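Local coordinates for effector protein HopAB2 (Pseudomonas syringae pv. tomato, PDB 3HGL), which is recognised in tomato by the Pto resistance protein, triggering a hypersensitive response, and in susceptible plants suppresses programmed cell death to promote virulence, at residues 14-18 with 19-23. Sequence-based numbering, arbitrary orientation.
Sequences QQLVS and EGADI
Gln15 and Glu19, one helical turn apart, lie side by side and point the same way at the C-terminal end of helix 5-18. From CB, the Gln15 chain runs extended, CG set anti to the backbone N (chi1 -178°). That CG packs 3.2 Å from Glu19 OE2, CD passes slightly farther from the same oxygen, and NE2 donates to it at 3.1 Å. Glu19 OE2 lies almost in the amide plane and receives the N-H nearly along its own C-O axis, although amide and carboxylate are turned 48° against each other. Gln15 NE2 also hydrogen-bonds Gln51 OE1, and Gln15 OE1 hydrogen-bonds His52 NE2, so both polar atoms of the amide are engaged and its rotation is fixed. Glu19 CG rests 3.4 Å from Gln15 O, the carbonyl that takes the Glu19 backbone N-H.

The chain then leaves the helix through a Schellman motif with Gly20, at positive phi (79°), as C-prime residue: Ala21 N hydrogen-bonds Leu16 O at 3.0 Å, and Gly20 N hydrogen-bonds Val17 O from well above its carbonyl plane. A water donates to both Val17 O and Ala21 O, bridging the turn. Apolar contacts back the turn: Ala21 CB sits 3.9 Å from Leu16 CD2, and Ile23 CG2 lies against Leu16 CB at 4.0 Å. Asp22, at the N-cap of helix 23-35, caps a backbone N of its first turn, and OD1 also hydrogen-bonds Ser24 OG. In this Pto-interaction domain, Gln15, Leu16 and Glu19 touch Ile48 of helix 43-52, while Leu16 and Ile23 meet Leu75 of helix 66-80.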
loop_
_atom_site.group_PDB
_atom_site.type_symbol
_atom_site.label_atom_id
_atom_site.label_comp_id
_atom_site.label_asym_id
_atom_site.label_seq_id
_atom_site.Cartn_x
_atom_site.Cartn_y
_atom_site.Cartn_z
ATOM N N GLN A 14 3.306 9.329 1.509
ATOM C CA GLN A 14 3.658 10.614 0.915
ATOM C C GLN A 14 3.648 10.509 -0.605
ATOM O O GLN A 14 3.123 11.387 -1.296
ATOM C CB GLN A 14 5.049 11.051 1.386
ATOM C CG GLN A 14 5.143 11.329 2.873
ATOM C CD GLN A 14 4.406 12.589 3.266
ATOM O OE1 GLN A 14 4.776 13.690 2.857
ATOM N NE2 GLN A 14 3.351 12.438 4.055
ATOM N N GLN A 15 4.229 9.430 -1.123
ATOM C CA GLN A 15 4.285 9.222 -2.565
ATOM C C GLN A 15 2.878 9.098 -3.154
ATOM O O GLN A 15 2.574 9.711 -4.179
ATOM C CB GLN A 15 5.101 7.964 -2.890
ATOM C CG GLN A 15 5.258 7.696 -4.384
ATOM C CD GLN A 15 6.211 6.551 -4.682
ATOM O OE1 GLN A 15 6.637 5.831 -3.780
ATOM N NE2 GLN A 15 6.543 6.373 -5.961
ATOM N N LEU A 16 2.024 8.311 -2.506
ATOM C CA LEU A 16 0.655 8.129 -2.980
ATOM C C LEU A 16 -0.079 9.464 -3.059
ATOM O O LEU A 16 -0.669 9.799 -4.085
ATOM C CB LEU A 16 -0.106 7.180 -2.048
ATOM C CG LEU A 16 0.293 5.704 -2.174
ATOM C CD1 LEU A 16 -0.205 4.922 -0.968
ATOM C CD2 LEU A 16 -0.277 5.136 -3.475
ATOM N N VAL A 17 -0.042 10.216 -1.966
ATOM C CA VAL A 17 -0.702 11.512 -1.904
ATOM C C VAL A 17 -0.151 12.436 -2.985
ATOM O O VAL A 17 -0.907 13.039 -3.746
ATOM C CB VAL A 17 -0.502 12.172 -0.517
ATOM C CG1 VAL A 17 -1.160 13.547 -0.486
ATOM C CG2 VAL A 17 -1.088 11.280 0.574
ATOM N N SER A 18 1.172 12.529 -3.060
ATOM C CA SER A 18 1.821 13.386 -4.045
ATOM C C SER A 18 1.404 13.052 -5.475
ATOM O O SER A 18 1.223 13.944 -6.301
ATOM C CB SER A 18 3.344 13.274 -3.914
ATOM O OG SER A 18 3.996 14.072 -4.884
ATOM N N GLU A 19 1.239 11.766 -5.768
ATOM C CA GLU A 19 0.861 11.369 -7.115
ATOM C C GLU A 19 -0.643 11.415 -7.399
ATOM O O GLU A 19 -1.099 10.988 -8.460
ATOM C CB GLU A 19 1.452 9.989 -7.431
ATOM C CG GLU A 19 2.971 10.051 -7.565
ATOM C CD GLU A 19 3.597 8.764 -8.043
ATOM O OE1 GLU A 19 3.055 8.154 -8.988
ATOM O OE2 GLU A 19 4.644 8.367 -7.485
ATOM N N GLY A 20 -1.408 11.954 -6.454
ATOM C CA GLY A 20 -2.843 12.081 -6.647
ATOM C C GLY A 20 -3.682 10.835 -6.435
ATOM O O GLY A 20 -4.807 10.754 -6.931
ATOM N N ALA A 21 -3.156 9.858 -5.704
ATOM C CA ALA A 21 -3.914 8.636 -5.450
ATOM C C ALA A 21 -4.967 8.892 -4.378
ATOM O O ALA A 21 -4.789 9.751 -3.514
ATOM C CB ALA A 21 -2.972 7.517 -5.002
ATOM N N ASP A 22 -6.074 8.162 -4.447
ATOM C CA ASP A 22 -7.137 8.282 -3.452
ATOM C C ASP A 22 -6.786 7.249 -2.378
ATOM O O ASP A 22 -7.108 6.066 -2.513
ATOM C CB ASP A 22 -8.490 7.960 -4.099
ATOM C CG ASP A 22 -9.595 7.749 -3.080
ATOM O OD1 ASP A 22 -9.422 8.139 -1.907
ATOM O OD2 ASP A 22 -10.653 7.201 -3.462
ATOM N N ILE A 23 -6.120 7.689 -1.314
ATOM C CA ILE A 23 -5.700 6.747 -0.285
ATOM C C ILE A 23 -6.806 5.996 0.444
ATOM O O ILE A 23 -6.535 4.975 1.081
ATOM C CB ILE A 23 -4.729 7.404 0.739
ATOM C CG1 ILE A 23 -5.349 8.654 1.354
ATOM C CG2 ILE A 23 -3.419 7.750 0.045
ATOM C CD1 ILE A 23 -4.524 9.212 2.509
HETATM O O HOH W 1 -3.553 12.309 -3.537
#